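Local structure of Poly(A) RNA polymerase GLD2 (Rattus norvegicus, 6LBK) at residues Q79-F88 / V138-Y149. The protein is a poly(A) RNA polymerase that probably adds successive AMP units to the 3' ends of selected cytoplasmic mRNAs and single nucleotides to certain microRNAs. The protein carries 1 engineered substitution. Residues are numbered along the deposited sequence; the frame is centred on the assembly and turned at random.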
ATOM      1  N   GLN A  79       0.891  23.490  -2.019  1.00 54.40           N
ATOM      2  CA  GLN A  79       0.523  24.616  -1.148  1.00 53.54           C
ATOM      3  C   GLN A  79       1.038  24.403   0.264  1.00 53.73           C
ATOM      4  O   GLN A  79       1.516  25.334   0.909  1.00 63.32           O
ATOM      5  CB  GLN A  79      -0.996  24.838  -1.117  1.00 49.29           C
ATOM      6  CG  GLN A  79      -1.468  25.844  -0.068  1.00 48.63           C
ATOM      7  CD  GLN A  79      -1.012  27.296  -0.364  1.00 57.70           C
ATOM      8  OE1 GLN A  79      -0.818  27.682  -1.515  1.00 61.03           O
ATOM      9  NE2 GLN A  79      -0.874  28.096   0.679  1.00 51.39           N
ATOM     10  N   LEU A  80       0.953  23.185   0.762  1.00 66.80           N
ATOM     11  CA  LEU A  80       1.430  22.945   2.108  1.00 60.10           C
ATOM     12  C   LEU A  80       2.950  23.021   2.181  1.00 55.31           C
ATOM     13  O   LEU A  80       3.490  23.466   3.190  1.00 60.68           O
ATOM     14  CB  LEU A  80       0.903  21.607   2.614  1.00 53.57           C
ATOM     15  CG  LEU A  80      -0.584  21.686   2.958  1.00 62.96           C
ATOM     16  CD1 LEU A  80      -1.024  20.414   3.663  1.00 54.23           C
ATOM     17  CD2 LEU A  80      -0.905  22.914   3.825  1.00 55.49           C
ATOM     18  N   GLN A  81       3.666  22.558   1.156  1.00 47.13           N
ATOM     19  CA  GLN A  81       5.113  22.705   1.191  1.00 55.70           C
ATOM     20  C   GLN A  81       5.496  24.174   1.296  1.00 59.71           C
ATOM     21  O   GLN A  81       6.282  24.574   2.158  1.00 56.33           O
ATOM     22  CB  GLN A  81       5.745  22.119  -0.053  1.00 51.70           C
ATOM     23  CG  GLN A  81       7.220  22.298  -0.002  1.00 49.23           C
ATOM     24  CD  GLN A  81       7.856  21.692  -1.185  1.00 59.86           C
ATOM     25  OE1 GLN A  81       7.847  20.460  -1.347  1.00 64.90           O
ATOM     26  NE2 GLN A  81       8.415  22.533  -2.048  1.00 59.71           N
ATOM     27  N   ARG A  82       4.940  24.987   0.407  1.00 60.17           N
ATOM     28  CA  ARG A  82       5.108  26.424   0.492  1.00 64.70           C
ATOM     29  C   ARG A  82       4.798  26.911   1.901  1.00 71.61           C
ATOM     30  O   ARG A  82       5.549  27.701   2.489  1.00 85.00           O
ATOM     31  CB  ARG A  82       4.181  27.051  -0.539  1.00 65.08           C
ATOM     32  CG  ARG A  82       4.365  28.462  -0.845  1.00 54.43           C
ATOM     33  CD  ARG A  82       3.506  28.697  -2.026  1.00 53.90           C
ATOM     34  NE  ARG A  82       2.177  29.206  -1.707  1.00 64.43           N
ATOM     35  CZ  ARG A  82       1.871  30.503  -1.699  1.00 68.74           C
ATOM     36  NH1 ARG A  82       0.630  30.882  -1.428  1.00 75.46           N
ATOM     37  NH2 ARG A  82       2.808  31.414  -1.959  1.00 57.48           N
ATOM     38  N   GLU A  83       3.690  26.437   2.462  1.00 60.09           N
ATOM     39  CA  GLU A  83       3.260  26.915   3.767  1.00 52.88           C
ATOM     40  C   GLU A  83       4.238  26.477   4.870  1.00 66.99           C
ATOM     41  O   GLU A  83       4.600  27.277   5.742  1.00 78.95           O
ATOM     42  CB  GLU A  83       1.827  26.419   4.014  1.00 48.16           C
ATOM     43  CG  GLU A  83       0.995  27.267   4.966  1.00 68.89           C
ATOM     44  CD  GLU A  83       0.002  28.278   4.322  1.00 70.45           C
ATOM     45  OE1 GLU A  83      -0.759  27.951   3.387  1.00 73.31           O
ATOM     46  OE2 GLU A  83      -0.044  29.414   4.804  1.00 71.97           O
ATOM     47  N   ILE A  84       4.700  25.224   4.826  1.00 65.52           N
ATOM     48  CA  ILE A  84       5.609  24.661   5.827  1.00 63.12           C
ATOM     49  C   ILE A  84       6.968  25.324   5.743  1.00 63.13           C
ATOM     50  O   ILE A  84       7.676  25.445   6.749  1.00 61.15           O
ATOM     51  CB  ILE A  84       5.726  23.129   5.638  1.00 57.49           C
ATOM     52  CG1 ILE A  84       4.493  22.410   6.191  1.00 57.57           C
ATOM     53  CG2 ILE A  84       6.987  22.557   6.296  1.00 48.81           C
ATOM     54  CD1 ILE A  84       4.375  20.929   5.751  1.00 46.92           C
ATOM     55  N   GLN A  85       7.342  25.789   4.556  1.00 62.12           N
ATOM     56  CA  GLN A  85       8.651  26.380   4.365  1.00 56.11           C
ATOM     57  C   GLN A  85       8.809  27.685   5.109  1.00 75.42           C
ATOM     58  O   GLN A  85       9.946  28.123   5.330  1.00 94.29           O
ATOM     59  CB  GLN A  85       8.921  26.543   2.874  1.00 50.45           C
ATOM     60  CG  GLN A  85       9.664  25.326   2.334  1.00 57.68           C
ATOM     61  CD  GLN A  85       9.725  25.246   0.828  1.00 60.14           C
ATOM     62  OE1 GLN A  85       9.116  26.044   0.113  1.00 57.08           O
ATOM     63  NE2 GLN A  85      10.486  24.269   0.331  1.00 55.29           N
ATOM     64  N   LEU A  86       7.711  28.324   5.508  1.00 70.41           N
ATOM     65  CA  LEU A  86       7.852  29.438   6.432  1.00 69.04           C
ATOM     66  C   LEU A  86       8.491  28.983   7.733  1.00 73.58           C
ATOM     67  O   LEU A  86       9.249  29.739   8.350  1.00 81.15           O
ATOM     68  CB  LEU A  86       6.501  30.084   6.698  1.00 64.00           C
ATOM     69  CG  LEU A  86       5.816  30.643   5.453  1.00 65.56           C
ATOM     70  CD1 LEU A  86       4.543  31.359   5.873  1.00 69.67           C
ATOM     71  CD2 LEU A  86       6.736  31.554   4.657  1.00 62.01           C
ATOM     72  N   LEU A  87       8.198  27.754   8.160  1.00 67.45           N
ATOM     73  CA  LEU A  87       8.753  27.193   9.386  1.00 67.38           C
ATOM     74  C   LEU A  87      10.096  26.517   9.157  1.00 69.44           C
ATOM     75  O   LEU A  87      11.043  26.737   9.916  1.00 78.50           O
ATOM     76  CB  LEU A  87       7.772  26.194  10.003  1.00 72.82           C
ATOM     77  CG  LEU A  87       6.460  26.802  10.487  1.00 74.02           C
ATOM     78  CD1 LEU A  87       5.572  25.701  10.997  1.00 74.76           C
ATOM     79  CD2 LEU A  87       6.726  27.846  11.574  1.00 77.22           C
ATOM     80  N   PHE A  88      10.194  25.672   8.140  1.00 88.88           N
ATOM     81  CA  PHE A  88      11.429  24.944   7.860  1.00 83.36           C
ATOM     82  C   PHE A  88      11.780  25.192   6.403  1.00 83.17           C
ATOM     83  O   PHE A  88      11.365  24.438   5.512  1.00 81.36           O
ATOM     84  CB  PHE A  88      11.273  23.472   8.200  1.00 74.14           C
ATOM     85  CG  PHE A  88      10.703  23.255   9.556  1.00 69.24           C
ATOM     86  CD1 PHE A  88      11.501  23.362  10.674  1.00 72.72           C
ATOM     87  CD2 PHE A  88       9.365  22.967   9.720  1.00 70.52           C
ATOM     88  CE1 PHE A  88      10.977  23.179  11.940  1.00 78.74           C
ATOM     89  CE2 PHE A  88       8.833  22.779  10.981  1.00 76.76           C
ATOM     90  CZ  PHE A  88       9.642  22.887  12.096  1.00 79.71           C
ATOM     91  N   VAL A 138       4.634  21.690  13.054  1.00 74.40           N
ATOM     92  CA  VAL A 138       3.783  21.713  11.875  1.00 69.55           C
ATOM     93  C   VAL A 138       2.324  21.672  12.293  1.00 76.78           C
ATOM     94  O   VAL A 138       1.474  22.353  11.705  1.00 80.87           O
ATOM     95  CB  VAL A 138       4.127  20.542  10.941  1.00 64.41           C
ATOM     96  CG1 VAL A 138       3.119  20.473   9.814  1.00 66.25           C
ATOM     97  CG2 VAL A 138       5.551  20.667  10.409  1.00 58.81           C
ATOM     98  N   HIS A 139       2.013  20.880  13.323  1.00 77.85           N
ATOM     99  CA  HIS A 139       0.626  20.723  13.732  1.00 81.79           C
ATOM    100  C   HIS A 139       0.077  22.024  14.296  1.00 90.35           C
ATOM    101  O   HIS A 139      -1.014  22.468  13.916  1.00 88.14           O
ATOM    102  CB  HIS A 139       0.516  19.586  14.747  1.00 81.79           C
ATOM    103  CG  HIS A 139      -0.858  19.420  15.320  1.00 90.61           C
ATOM    104  ND1 HIS A 139      -1.122  19.549  16.667  1.00 97.57           N
ATOM    105  CD2 HIS A 139      -2.049  19.172  14.725  1.00 92.08           C
ATOM    106  CE1 HIS A 139      -2.413  19.365  16.880  1.00 98.86           C
ATOM    107  NE2 HIS A 139      -2.998  19.139  15.718  1.00 96.60           N
ATOM    108  N   LYS A 140       0.822  22.644  15.211  1.00 96.32           N
ATOM    109  CA  LYS A 140       0.427  23.945  15.742  1.00105.02           C
ATOM    110  C   LYS A 140       0.276  24.974  14.621  1.00 98.76           C
ATOM    111  O   LYS A 140      -0.583  25.860  14.700  1.00103.22           O
ATOM    112  CB  LYS A 140       1.438  24.401  16.793  1.00117.15           C
ATOM    113  CG  LYS A 140       0.867  25.337  17.858  1.00123.43           C
ATOM    114  CD  LYS A 140      -0.112  24.576  18.759  1.00126.64           C
ATOM    115  CE  LYS A 140       0.529  23.317  19.353  1.00125.45           C
ATOM    116  NZ  LYS A 140      -0.214  22.794  20.540  1.00130.00           N
ATOM    117  N   HIS A 141       1.103  24.876  13.577  1.00 94.19           N
ATOM    118  CA  HIS A 141       0.952  25.746  12.414  1.00 91.47           C
ATOM    119  C   HIS A 141      -0.394  25.507  11.732  1.00 93.29           C
ATOM    120  O   HIS A 141      -1.119  26.452  11.406  1.00 99.51           O
ATOM    121  CB  HIS A 141       2.115  25.485  11.445  1.00 89.00           C
ATOM    122  CG  HIS A 141       2.237  26.471  10.318  1.00 97.57           C
ATOM    123  ND1 HIS A 141       2.766  27.736  10.478  1.00 99.50           N
ATOM    124  CD2 HIS A 141       1.931  26.357   9.001  1.00 96.78           C
ATOM    125  CE1 HIS A 141       2.756  28.365   9.314  1.00 97.85           C
ATOM    126  NE2 HIS A 141       2.255  27.550   8.401  1.00 96.64           N
ATOM    127  N   PHE A 142      -0.753  24.242  11.535  1.00 91.91           N
ATOM    128  CA  PHE A 142      -2.029  23.926  10.896  1.00 90.97           C
ATOM    129  C   PHE A 142      -3.205  24.413  11.737  1.00 89.92           C
ATOM    130  O   PHE A 142      -4.220  24.876  11.204  1.00 84.51           O
ATOM    131  CB  PHE A 142      -2.139  22.418  10.657  1.00 88.46           C
ATOM    132  CG  PHE A 142      -1.273  21.904   9.526  1.00 82.12           C
ATOM    133  CD1 PHE A 142      -0.288  22.695   8.966  1.00 79.64           C
ATOM    134  CD2 PHE A 142      -1.447  20.616   9.036  1.00 77.02           C
ATOM    135  CE1 PHE A 142       0.502  22.219   7.927  1.00 77.99           C
ATOM    136  CE2 PHE A 142      -0.665  20.139   8.007  1.00 76.34           C
ATOM    137  CZ  PHE A 142       0.318  20.947   7.446  1.00 76.30           C
ATOM    138  N   CYS A 143      -3.079  24.322  13.059  1.00101.18           N
ATOM    139  CA  CYS A 143      -4.170  24.745  13.938  1.00113.35           C
ATOM    140  C   CYS A 143      -4.304  26.264  13.999  1.00108.61           C
ATOM    141  O   CYS A 143      -5.424  26.788  13.995  1.00105.30           O
ATOM    142  CB  CYS A 143      -3.970  24.187  15.346  1.00124.08           C
ATOM    143  SG  CYS A 143      -3.907  22.391  15.466  1.00129.60           S
ATOM    144  N   THR A 144      -3.188  26.992  14.087  1.00101.25           N
ATOM    145  CA  THR A 144      -3.269  28.438  14.295  1.00106.44           C
ATOM    146  C   THR A 144      -3.384  29.211  12.979  1.00101.58           C
ATOM    147  O   THR A 144      -4.329  29.985  12.784  1.00101.27           O
ATOM    148  CB  THR A 144      -2.059  28.941  15.102  1.00107.97           C
ATOM    149  OG1 THR A 144      -0.850  28.760  14.356  1.00 98.17           O
ATOM    150  CG2 THR A 144      -1.939  28.194  16.418  1.00114.97           C
ATOM    151  N   ARG A 145      -2.433  29.019  12.071  1.00 94.29           N
ATOM    152  CA  ARG A 145      -2.381  29.861  10.886  1.00 93.60           C
ATOM    153  C   ARG A 145      -3.206  29.286   9.738  1.00 87.45           C
ATOM    154  O   ARG A 145      -3.803  30.044   8.970  1.00 92.09           O
ATOM    155  CB  ARG A 145      -0.918  30.100  10.485  1.00 91.87           C
ATOM    156  CG  ARG A 145      -0.116  30.788  11.606  1.00101.11           C
ATOM    157  CD  ARG A 145      -0.539  32.250  11.844  1.00120.82           C
ATOM    158  NE  ARG A 145       0.039  32.833  13.070  1.00134.06           N
ATOM    159  CZ  ARG A 145       1.048  33.703  13.118  1.00139.52           C
ATOM    160  NH1 ARG A 145       1.618  34.130  11.997  1.00144.32           N
ATOM    161  NH2 ARG A 145       1.484  34.157  14.294  1.00137.69           N
ATOM    162  N   LEU A 146      -3.277  27.970   9.607  1.00 83.11           N
ATOM    163  CA  LEU A 146      -3.844  27.365   8.408  1.00 78.14           C
ATOM    164  C   LEU A 146      -5.290  26.934   8.581  1.00 78.96           C
ATOM    165  O   LEU A 146      -5.842  26.290   7.685  1.00 72.75           O
ATOM    166  CB  LEU A 146      -3.022  26.158   7.992  1.00 70.86           C
ATOM    167  CG  LEU A 146      -1.532  26.392   7.895  1.00 69.63           C
ATOM    168  CD1 LEU A 146      -0.940  25.297   7.034  1.00 61.36           C
ATOM    169  CD2 LEU A 146      -1.237  27.803   7.363  1.00 77.85           C
ATOM    170  N   SER A 147      -5.924  27.306   9.690  1.00 81.07           N
ATOM    171  CA  SER A 147      -7.286  26.877   9.989  1.00 85.78           C
ATOM    172  C   SER A 147      -8.313  27.264   8.927  1.00 99.34           C
ATOM    173  O   SER A 147      -9.428  26.725   8.957  1.00107.28           O
ATOM    174  CB  SER A 147      -7.705  27.452  11.338  1.00 86.14           C
ATOM    175  OG  SER A 147      -7.851  28.859  11.266  1.00 88.11           O
ATOM    176  N   GLY A 148      -7.981  28.162   7.994  1.00 99.36           N
ATOM    177  CA  GLY A 148      -8.952  28.566   6.984  1.00 98.66           C
ATOM    178  C   GLY A 148      -9.298  27.481   5.977  1.00 91.64           C
ATOM    179  O   GLY A 148     -10.408  27.466   5.432  1.00 90.66           O
ATOM    180  N   TYR A 149      -8.371  26.559   5.717  1.00 78.61           N
ATOM    181  CA  TYR A 149      -8.630  25.531   4.719  1.00 82.68           C
ATOM    182  C   TYR A 149      -8.109  24.165   5.145  1.00 81.17           C
ATOM    183  O   TYR A 149      -8.029  23.254   4.310  1.00 82.96           O
ATOM    184  CB  TYR A 149      -8.008  25.932   3.382  1.00 83.93           C
ATOM    185  CG  TYR A 149      -6.504  26.015   3.410  1.00 73.48           C
ATOM    186  CD1 TYR A 149      -5.857  27.143   3.882  1.00 69.42           C
ATOM    187  CD2 TYR A 149      -5.733  24.956   2.949  1.00 67.39           C
ATOM    188  CE1 TYR A 149      -4.481  27.216   3.899  1.00 66.52           C
ATOM    189  CE2 TYR A 149      -4.360  25.020   2.958  1.00 69.48           C
ATOM    190  CZ  TYR A 149      -3.739  26.156   3.424  1.00 70.79           C
ATOM    191  OH  TYR A 149      -2.368  26.210   3.423  1.00 74.35           O
TER
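The imidazole of H141 is covered on one face by L87, whose CG lies 4.2 Å from the ring centroid in a CH-pi contact, and on the opposite face by CB of R145; E83 CG meets its edge in plane, 3.7 Å from NE2. The F142 ring carries V138 CG1 on one face near the rim and meets F165 edge-to-face, while L80 CD1 approaches its CZ obliquely at 4.0 Å. At the edge of the Y149 ring, near its plane, E83 OE1 accepts a hydrogen bond from OH; the modelled separation of 2.4 Å is doubtfully short. Segments of helices 67-85 and 128-144 meet here, running 107° apart, in the palm of the nucleotidyltransferase fold, and Y149, in loop before strand 150-156, extends the contact. L80 and F142 both reach F165 in the palm sheet, and the L80 side chain is about 12 Å from that of D111, probably a catalytic magnesium ligand. E83, its chain bent at chi2 (99°), brings OE1 to both Y149 OH and Q79 NE2; NE2 donates at 2.7 Å, from above the carboxylate plane. L146 CD2 packs alongside the same carboxylate, 3.3 Å from OE2. Beyond L87, F88 CE2 touches V138 CG2 at 3.9 Å.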